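Local coordinates for protein putative glutathionylspermidine synthase (Methylobacillus flagellatus, PDB 3N6X) that is a putative glutathionylspermidine synthase of the circularly permuted ATP-grasp family, probably an ATP-dependent ligase whose substrates remain to be established, at residues P71-P76 with C414-E419; V75-S80 with R425-R430. One frame throughout, in Å; residues are numbered along the deposited sequence.

Contact 1 (P71-P76 with C414-E419)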
ATOM      1  N   PRO A  71       7.538  -2.666 -16.304  1.00 57.67           N
ATOM      2  CA  PRO A  71       6.970  -1.966 -17.473  1.00 56.18           C
ATOM      3  C   PRO A  71       6.021  -0.825 -17.097  1.00 58.01           C
ATOM      4  O   PRO A  71       5.342  -0.886 -16.076  1.00 56.81           O
ATOM      5  CB  PRO A  71       6.241  -3.075 -18.243  1.00 57.79           C
ATOM      6  CG  PRO A  71       6.810  -4.347 -17.733  1.00 62.71           C
ATOM      7  CD  PRO A  71       7.184  -4.101 -16.312  1.00 58.70           C
ATOM      8  N   PHE A  72       5.995   0.220 -17.923  1.00 53.87           N
ATOM      9  CA  PHE A  72       5.136   1.374 -17.720  1.00 53.30           C
ATOM     10  C   PHE A  72       4.188   1.551 -18.899  1.00 53.37           C
ATOM     11  O   PHE A  72       4.613   1.447 -20.052  1.00 53.71           O
ATOM     12  CB  PHE A  72       5.981   2.644 -17.506  1.00 55.76           C
ATOM     13  CG  PHE A  72       5.173   3.907 -17.313  1.00 58.22           C
ATOM     14  CD1 PHE A  72       4.489   4.141 -16.125  1.00 61.27           C
ATOM     15  CD2 PHE A  72       5.108   4.869 -18.315  1.00 61.64           C
ATOM     16  CE1 PHE A  72       3.736   5.305 -15.952  1.00 62.67           C
ATOM     17  CE2 PHE A  72       4.363   6.042 -18.134  1.00 64.70           C
ATOM     18  CZ  PHE A  72       3.687   6.254 -16.953  1.00 62.55           C
ATOM     19  N   ASP A  73       2.898   1.774 -18.611  1.00 46.41           N
ATOM     20  CA  ASP A  73       1.885   2.038 -19.626  1.00 45.41           C
ATOM     21  C   ASP A  73       1.543   3.531 -19.594  1.00 50.47           C
ATOM     22  O   ASP A  73       1.387   4.107 -18.509  1.00 50.29           O
ATOM     23  CB  ASP A  73       0.636   1.189 -19.391  1.00 46.33           C
ATOM     24  CG  ASP A  73      -0.378   1.285 -20.514  1.00 55.44           C
ATOM     25  OD1 ASP A  73      -0.103   0.742 -21.615  1.00 56.61           O
ATOM     26  OD2 ASP A  73      -1.476   1.836 -20.278  1.00 57.92           O
ATOM     27  N   VAL A  74       1.456   4.165 -20.780  1.00 46.53           N
ATOM     28  CA  VAL A  74       1.237   5.616 -20.899  1.00 45.45           C
ATOM     29  C   VAL A  74      -0.228   6.052 -20.824  1.00 49.01           C
ATOM     30  O   VAL A  74      -0.505   7.255 -20.865  1.00 50.76           O
ATOM     31  CB  VAL A  74       2.000   6.251 -22.104  1.00 48.65           C
ATOM     32  CG1 VAL A  74       3.504   5.974 -22.008  1.00 48.03           C
ATOM     33  CG2 VAL A  74       1.441   5.764 -23.441  1.00 48.27           C
ATOM     34  N   VAL A  75      -1.167   5.100 -20.702  1.00 42.87           N
ATOM     35  CA  VAL A  75      -2.582   5.462 -20.554  1.00 41.65           C
ATOM     36  C   VAL A  75      -2.874   5.653 -19.062  1.00 46.74           C
ATOM     37  O   VAL A  75      -2.750   4.696 -18.288  1.00 47.18           O
ATOM     38  CB  VAL A  75      -3.551   4.450 -21.213  1.00 44.06           C
ATOM     39  CG1 VAL A  75      -4.979   5.001 -21.236  1.00 42.80           C
ATOM     40  CG2 VAL A  75      -3.087   4.083 -22.623  1.00 43.74           C
ATOM     41  N   PRO A  76      -3.141   6.902 -18.606  1.00 41.69           N
ATOM     42  CA  PRO A  76      -3.337   7.114 -17.169  1.00 40.89           C
ATOM     43  C   PRO A  76      -4.640   6.524 -16.649  1.00 44.50           C
ATOM     44  O   PRO A  76      -5.607   6.348 -17.403  1.00 43.78           O
ATOM     45  CB  PRO A  76      -3.330   8.638 -17.034  1.00 42.47           C
ATOM     46  CG  PRO A  76      -3.823   9.128 -18.353  1.00 46.91           C
ATOM     47  CD  PRO A  76      -3.280   8.164 -19.366  1.00 42.65           C
ATOM     48  N   CYS A 414      -8.720  -1.076 -17.369  1.00 64.41           N
ATOM     49  CA  CYS A 414      -8.287   0.247 -17.778  1.00 64.86           C
ATOM     50  C   CYS A 414      -7.643   0.120 -19.155  1.00 68.75           C
ATOM     51  O   CYS A 414      -6.849  -0.807 -19.373  1.00 67.89           O
ATOM     52  CB  CYS A 414      -7.316   0.832 -16.753  1.00 65.74           C
ATOM     53  SG  CYS A 414      -6.670   2.472 -17.181  1.00 69.97           S
ATOM     54  N   PRO A 415      -7.995   1.011 -20.124  1.00 64.94           N
ATOM     55  CA  PRO A 415      -7.389   0.914 -21.464  1.00 64.06           C
ATOM     56  C   PRO A 415      -5.883   0.880 -21.390  1.00 66.58           C
ATOM     57  O   PRO A 415      -5.278   1.679 -20.689  1.00 64.98           O
ATOM     58  CB  PRO A 415      -7.897   2.162 -22.168  1.00 65.96           C
ATOM     59  CG  PRO A 415      -9.157   2.470 -21.485  1.00 70.85           C
ATOM     60  CD  PRO A 415      -8.936   2.142 -20.050  1.00 66.58           C
ATOM     61  N   THR A 416      -5.298  -0.136 -21.993  1.00 64.71           N
ATOM     62  CA  THR A 416      -3.873  -0.389 -21.928  1.00 65.23           C
ATOM     63  C   THR A 416      -3.380  -0.737 -23.317  1.00 73.26           C
ATOM     64  O   THR A 416      -4.059  -1.465 -24.053  1.00 73.27           O
ATOM     65  CB  THR A 416      -3.611  -1.533 -20.923  1.00 67.28           C
ATOM     66  OG1 THR A 416      -4.394  -1.317 -19.748  1.00 63.56           O
ATOM     67  CG2 THR A 416      -2.142  -1.673 -20.547  1.00 63.76           C
ATOM     68  N   LEU A 417      -2.203  -0.219 -23.688  1.00 72.18           N
ATOM     69  CA  LEU A 417      -1.623  -0.499 -24.991  1.00 73.13           C
ATOM     70  C   LEU A 417      -1.027  -1.904 -25.037  1.00 79.10           C
ATOM     71  O   LEU A 417      -0.044  -2.193 -24.346  1.00 78.97           O
ATOM     72  CB  LEU A 417      -0.579   0.564 -25.376  1.00 73.24           C
ATOM     73  CG  LEU A 417      -1.152   1.906 -25.827  1.00 78.05           C
ATOM     74  CD1 LEU A 417      -0.227   3.029 -25.471  1.00 78.50           C
ATOM     75  CD2 LEU A 417      -1.439   1.908 -27.314  1.00 80.38           C
ATOM     76  N   VAL A 418      -1.675  -2.795 -25.806  1.00 76.64           N
ATOM     77  CA  VAL A 418      -1.253  -4.194 -25.993  1.00 76.63           C
ATOM     78  C   VAL A 418      -0.881  -4.444 -27.483  1.00 80.60           C
ATOM     79  O   VAL A 418      -0.963  -3.515 -28.290  1.00 79.61           O
ATOM     80  CB  VAL A 418      -2.320  -5.201 -25.467  1.00 80.47           C
ATOM     81  CG1 VAL A 418      -2.556  -5.019 -23.968  1.00 80.12           C
ATOM     82  CG2 VAL A 418      -3.629  -5.079 -26.243  1.00 80.31           C
ATOM     83  N   GLU A 419      -0.442  -5.684 -27.827  1.00 78.37           N
ATOM     84  CA  GLU A 419      -0.033  -6.060 -29.195  1.00 78.78           C
ATOM     85  C   GLU A 419      -1.087  -5.708 -30.272  1.00 84.44           C
ATOM     86  O   GLU A 419      -0.741  -5.111 -31.293  1.00 84.23           O
ATOM     87  CB  GLU A 419       0.336  -7.551 -29.264  1.00 80.05           C
TER

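Contact 2 (V75-S80 with R425-R430)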
ATOM      1  N   VAL A  75      -1.167   5.100 -20.702  1.00 42.87           N
ATOM      2  CA  VAL A  75      -2.582   5.462 -20.554  1.00 41.65           C
ATOM      3  C   VAL A  75      -2.874   5.653 -19.062  1.00 46.74           C
ATOM      4  O   VAL A  75      -2.750   4.696 -18.288  1.00 47.18           O
ATOM      5  CB  VAL A  75      -3.551   4.450 -21.213  1.00 44.06           C
ATOM      6  CG1 VAL A  75      -4.979   5.001 -21.236  1.00 42.80           C
ATOM      7  CG2 VAL A  75      -3.087   4.083 -22.623  1.00 43.74           C
ATOM      8  N   PRO A  76      -3.141   6.902 -18.606  1.00 41.69           N
ATOM      9  CA  PRO A  76      -3.337   7.114 -17.169  1.00 40.89           C
ATOM     10  C   PRO A  76      -4.640   6.524 -16.649  1.00 44.50           C
ATOM     11  O   PRO A  76      -5.607   6.348 -17.403  1.00 43.78           O
ATOM     12  CB  PRO A  76      -3.330   8.638 -17.034  1.00 42.47           C
ATOM     13  CG  PRO A  76      -3.823   9.128 -18.353  1.00 46.91           C
ATOM     14  CD  PRO A  76      -3.280   8.164 -19.366  1.00 42.65           C
ATOM     15  N   ARG A  77      -4.668   6.241 -15.353  1.00 39.83           N
ATOM     16  CA  ARG A  77      -5.866   5.821 -14.659  1.00 38.56           C
ATOM     17  C   ARG A  77      -6.486   7.120 -14.136  1.00 41.16           C
ATOM     18  O   ARG A  77      -5.917   7.753 -13.250  1.00 40.84           O
ATOM     19  CB  ARG A  77      -5.485   4.861 -13.504  1.00 38.35           C
ATOM     20  CG  ARG A  77      -6.621   4.495 -12.589  1.00 47.82           C
ATOM     21  CD  ARG A  77      -7.415   3.338 -13.140  1.00 54.62           C
ATOM     22  NE  ARG A  77      -8.536   2.991 -12.274  1.00 63.84           N
ATOM     23  CZ  ARG A  77      -8.441   2.192 -11.215  1.00 76.12           C
ATOM     24  NH1 ARG A  77      -7.265   1.680 -10.862  1.00 63.42           N
ATOM     25  NH2 ARG A  77      -9.515   1.917 -10.485  1.00 58.42           N
ATOM     26  N   ILE A  78      -7.550   7.602 -14.785  1.00 38.33           N
ATOM     27  CA  ILE A  78      -8.146   8.901 -14.419  1.00 37.11           C
ATOM     28  C   ILE A  78      -9.321   8.728 -13.482  1.00 40.13           C
ATOM     29  O   ILE A  78     -10.202   7.928 -13.756  1.00 40.96           O
ATOM     30  CB  ILE A  78      -8.516   9.771 -15.673  1.00 39.40           C
ATOM     31  CG1 ILE A  78      -7.388   9.740 -16.739  1.00 39.55           C
ATOM     32  CG2 ILE A  78      -8.846  11.212 -15.259  1.00 38.46           C
ATOM     33  CD1 ILE A  78      -7.761  10.358 -18.098  1.00 42.05           C
ATOM     34  N   LEU A  79      -9.336   9.493 -12.370  1.00 35.37           N
ATOM     35  CA  LEU A  79     -10.426   9.484 -11.392  1.00 34.29           C
ATOM     36  C   LEU A  79     -10.953  10.889 -11.231  1.00 37.84           C
ATOM     37  O   LEU A  79     -10.168  11.829 -11.182  1.00 38.11           O
ATOM     38  CB  LEU A  79      -9.942   8.938 -10.023  1.00 33.89           C
ATOM     39  CG  LEU A  79      -9.320   7.518 -10.026  1.00 38.26           C
ATOM     40  CD1 LEU A  79      -8.564   7.253  -8.736  1.00 38.65           C
ATOM     41  CD2 LEU A  79     -10.380   6.440 -10.250  1.00 38.80           C
ATOM     42  N   SER A  80     -12.281  11.050 -11.178  1.00 34.64           N
ATOM     43  CA  SER A  80     -12.891  12.373 -11.025  1.00 34.17           C
ATOM     44  C   SER A  80     -12.731  12.897  -9.614  1.00 36.19           C
ATOM     45  O   SER A  80     -12.470  12.122  -8.687  1.00 35.06           O
ATOM     46  CB  SER A  80     -14.373  12.334 -11.413  1.00 38.58           C
ATOM     47  OG  SER A  80     -15.158  11.619 -10.472  1.00 45.34           O
ATOM     48  N   ARG A 425      -7.378  -3.924 -19.696  1.00 62.99           N
ATOM     49  CA  ARG A 425      -6.528  -4.732 -18.815  1.00 60.50           C
ATOM     50  C   ARG A 425      -6.842  -4.444 -17.347  1.00 62.44           C
ATOM     51  O   ARG A 425      -7.231  -3.326 -17.006  1.00 61.91           O
ATOM     52  CB  ARG A 425      -5.036  -4.527 -19.117  1.00 56.44           C
ATOM     53  CG  ARG A 425      -4.584  -5.125 -20.457  1.00 62.06           C
ATOM     54  CD  ARG A 425      -4.729  -6.635 -20.491  1.00 67.02           C
ATOM     55  NE  ARG A 425      -4.199  -7.224 -21.724  1.00 72.66           N
ATOM     56  CZ  ARG A 425      -4.923  -7.440 -22.821  1.00 84.41           C
ATOM     57  NH1 ARG A 425      -6.193  -7.059 -22.871  1.00 69.34           N
ATOM     58  NH2 ARG A 425      -4.372  -8.008 -23.885  1.00 70.51           N
ATOM     59  N   HIS A 426      -6.711  -5.464 -16.488  1.00 57.32           N
ATOM     60  CA  HIS A 426      -7.043  -5.352 -15.066  1.00 55.28           C
ATOM     61  C   HIS A 426      -6.056  -4.480 -14.289  1.00 52.81           C
ATOM     62  O   HIS A 426      -4.842  -4.596 -14.465  1.00 50.16           O
ATOM     63  CB  HIS A 426      -7.192  -6.744 -14.429  1.00 56.23           C
ATOM     64  CG  HIS A 426      -8.313  -7.553 -15.014  1.00 59.92           C
ATOM     65  ND1 HIS A 426      -9.641  -7.172 -14.859  1.00 61.91           N
ATOM     66  CD2 HIS A 426      -8.271  -8.700 -15.731  1.00 61.81           C
ATOM     67  CE1 HIS A 426     -10.354  -8.087 -15.496  1.00 61.25           C
ATOM     68  NE2 HIS A 426      -9.575  -9.029 -16.033  1.00 61.65           N
ATOM     69  N   VAL A 427      -6.590  -3.594 -13.438  1.00 47.75           N
ATOM     70  CA  VAL A 427      -5.780  -2.682 -12.611  1.00 46.64           C
ATOM     71  C   VAL A 427      -6.185  -2.737 -11.143  1.00 50.36           C
ATOM     72  O   VAL A 427      -7.347  -3.030 -10.819  1.00 49.55           O
ATOM     73  CB  VAL A 427      -5.851  -1.203 -13.115  1.00 49.24           C
ATOM     74  CG1 VAL A 427      -5.081  -1.013 -14.416  1.00 48.84           C
ATOM     75  CG2 VAL A 427      -7.298  -0.726 -13.254  1.00 48.43           C
ATOM     76  N   ASP A 428      -5.271  -2.323 -10.268  1.00 46.37           N
ATOM     77  CA  ASP A 428      -5.585  -2.077  -8.872  1.00 45.60           C
ATOM     78  C   ASP A 428      -4.976  -0.729  -8.443  1.00 49.16           C
ATOM     79  O   ASP A 428      -4.169  -0.155  -9.189  1.00 47.95           O
ATOM     80  CB  ASP A 428      -5.202  -3.258  -7.960  1.00 47.14           C
ATOM     81  CG  ASP A 428      -3.755  -3.339  -7.530  1.00 59.54           C
ATOM     82  OD1 ASP A 428      -2.929  -2.595  -8.086  1.00 60.44           O
ATOM     83  OD2 ASP A 428      -3.446  -4.170  -6.653  1.00 69.06           O
ATOM     84  N   LEU A 429      -5.406  -0.199  -7.290  1.00 44.63           N
ATOM     85  CA  LEU A 429      -5.027   1.131  -6.848  1.00 43.48           C
ATOM     86  C   LEU A 429      -4.509   1.138  -5.407  1.00 44.17           C
ATOM     87  O   LEU A 429      -5.176   0.613  -4.509  1.00 44.25           O
ATOM     88  CB  LEU A 429      -6.279   2.029  -6.964  1.00 44.22           C
ATOM     89  CG  LEU A 429      -6.043   3.522  -7.080  1.00 50.38           C
ATOM     90  CD1 LEU A 429      -5.509   3.891  -8.470  1.00 50.38           C
ATOM     91  CD2 LEU A 429      -7.313   4.287  -6.788  1.00 53.31           C
ATOM     92  N   ARG A 430      -3.351   1.767  -5.173  1.00 37.92           N
ATOM     93  CA  ARG A 430      -2.831   1.918  -3.818  1.00 36.41           C
ATOM     94  C   ARG A 430      -2.589   3.390  -3.411  1.00 39.83           C
ATOM     95  O   ARG A 430      -1.497   3.915  -3.617  1.00 40.54           O
ATOM     96  CB  ARG A 430      -1.576   1.053  -3.567  1.00 36.19           C
ATOM     97  CG  ARG A 430      -1.145   1.059  -2.082  1.00 45.00           C
ATOM     98  CD  ARG A 430       0.248   0.504  -1.854  1.00 49.88           C
ATOM     99  NE  ARG A 430       0.226  -0.943  -1.628  1.00 59.52           N
ATOM    100  CZ  ARG A 430       1.222  -1.627  -1.075  1.00 77.13           C
ATOM    101  NH1 ARG A 430       2.323  -1.003  -0.673  1.00 71.06           N
ATOM    102  NH2 ARG A 430       1.125  -2.939  -0.918  1.00 63.49           N
TER

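Contact 1 (P71-P76 with C414-E419)
Asp73 meets strand 413-418 with its carboxylate, and the densest part of the contact lies here. The amide N of Leu417 donates to Asp73 OD1 (3.1 Å, N-H...O 151°), arriving on the syn side and 17° out of the carboxylate plane. With CG anti to the backbone N (chi1 -172°), the carboxylate is brought to this amide, and the methyl CG2 of Thr416 presses against the same group, 3.3 Å from Asp73 OD1. The other oxygen, OD2, takes a weak bond from the N of Val75 and a salt bridge from Lys467, so both oxygens have polar partners. A carboxylate from an irregular loop, rather than a neighbouring strand's backbone, thus receives a strand amide.

Val75 packs next to it, its CB 3.3 Å from the carbonyl O of Pro415, which also accepts from Lys467. CD1 of Leu417 makes ordinary apolar contact with Val74 CG2 at 3.8 Å. Packing is looser between Val75 CG1 and Pro415 CB, 4.2 Å apart, and between Cys414 SG and the carbonyl O of Pro76, at 4.0 Å. Val418 is still buried against strand 423-435, whereas Glu419 is exposed.

The loop 71-76 runs between strand 413-418 and strand 464-471, to which Pro71 and Asp73 are joined by backbone hydrogen bonds with Thr466, while helix 170-183 packs on Phe72 and Pro76.

Contact 2 (V75-S80 with R425-R430)
Two strands of one mixed β-sheet, 77-79 and 423-435, face each other here mainly through side chains, bringing together Arg77 and Leu79 on one side and Val427 and Leu429 on the other. The short segments approach to 10.3 Å between axes and are inclined by 57°, so they are not hydrogen-bonded neighbours; strand 77-79 instead pairs in parallel with strand 464-471.

Arg77 contributes the largest share of the buried surface. Its chain leaves the backbone with CG anti to N (chi1 172°) and then bends at chi2 (85°), which carries the guanidinium across to strand 425-430. There the methyl CG2 of Val427 covers one face, standing 3.3 Å above the plane and offset toward the rim, with Arg77 NH1 as its nearest atom at 3.4 Å. The same NH1 has CD1 of Leu429 at 3.7 Å in an oblique approach. The carbonyl O of Asp428 lies at the edge of the guanidinium, near its plane, but at 4.0 Å from NH1 it is too distant to be counted as a hydrogen bond. The buried guanidinium finds its charged partner in Glu12, through a salt bridge from NH2, while the Asp428 carboxylate turns to Arg448.

Further along, Leu79 and Leu429 reach toward each other tip to tip, CD1 of the first 3.8 Å from CD2 of the second, and both also touch Thr469. Cys447 of strand 446-450 borders Arg77 and Val427. All the touching residues are buried. The contact thus joins strands 77-79 and 423-435 across the intervening strands 464-471 and 446-450 of the same sheet, in a chain of the circularly permuted ATP-grasp family.

Overall arrangement
Contacts 1 and 2 have centres about 10 Å apart and start from one continuous piece of chain, sharing Val75 and Pro76: the loop before strand 77-79 serves contact 1, and that strand serves contact 2. Their partners lie more than 330 residues later and also follow each other, on strands 413-418 and 423-435, which are antiparallel neighbours in the mixed sheet. There Cys414 N and Arg425 O lie 2.7 Å apart, a probable hydrogen bond, and Cys414 CB packs on Val427 CG1. Strand 464-471 borders both contacts, supplying Lys467 to the first and Thr469 to the second. Early and late parts of the chain are thereby joined in one sheet.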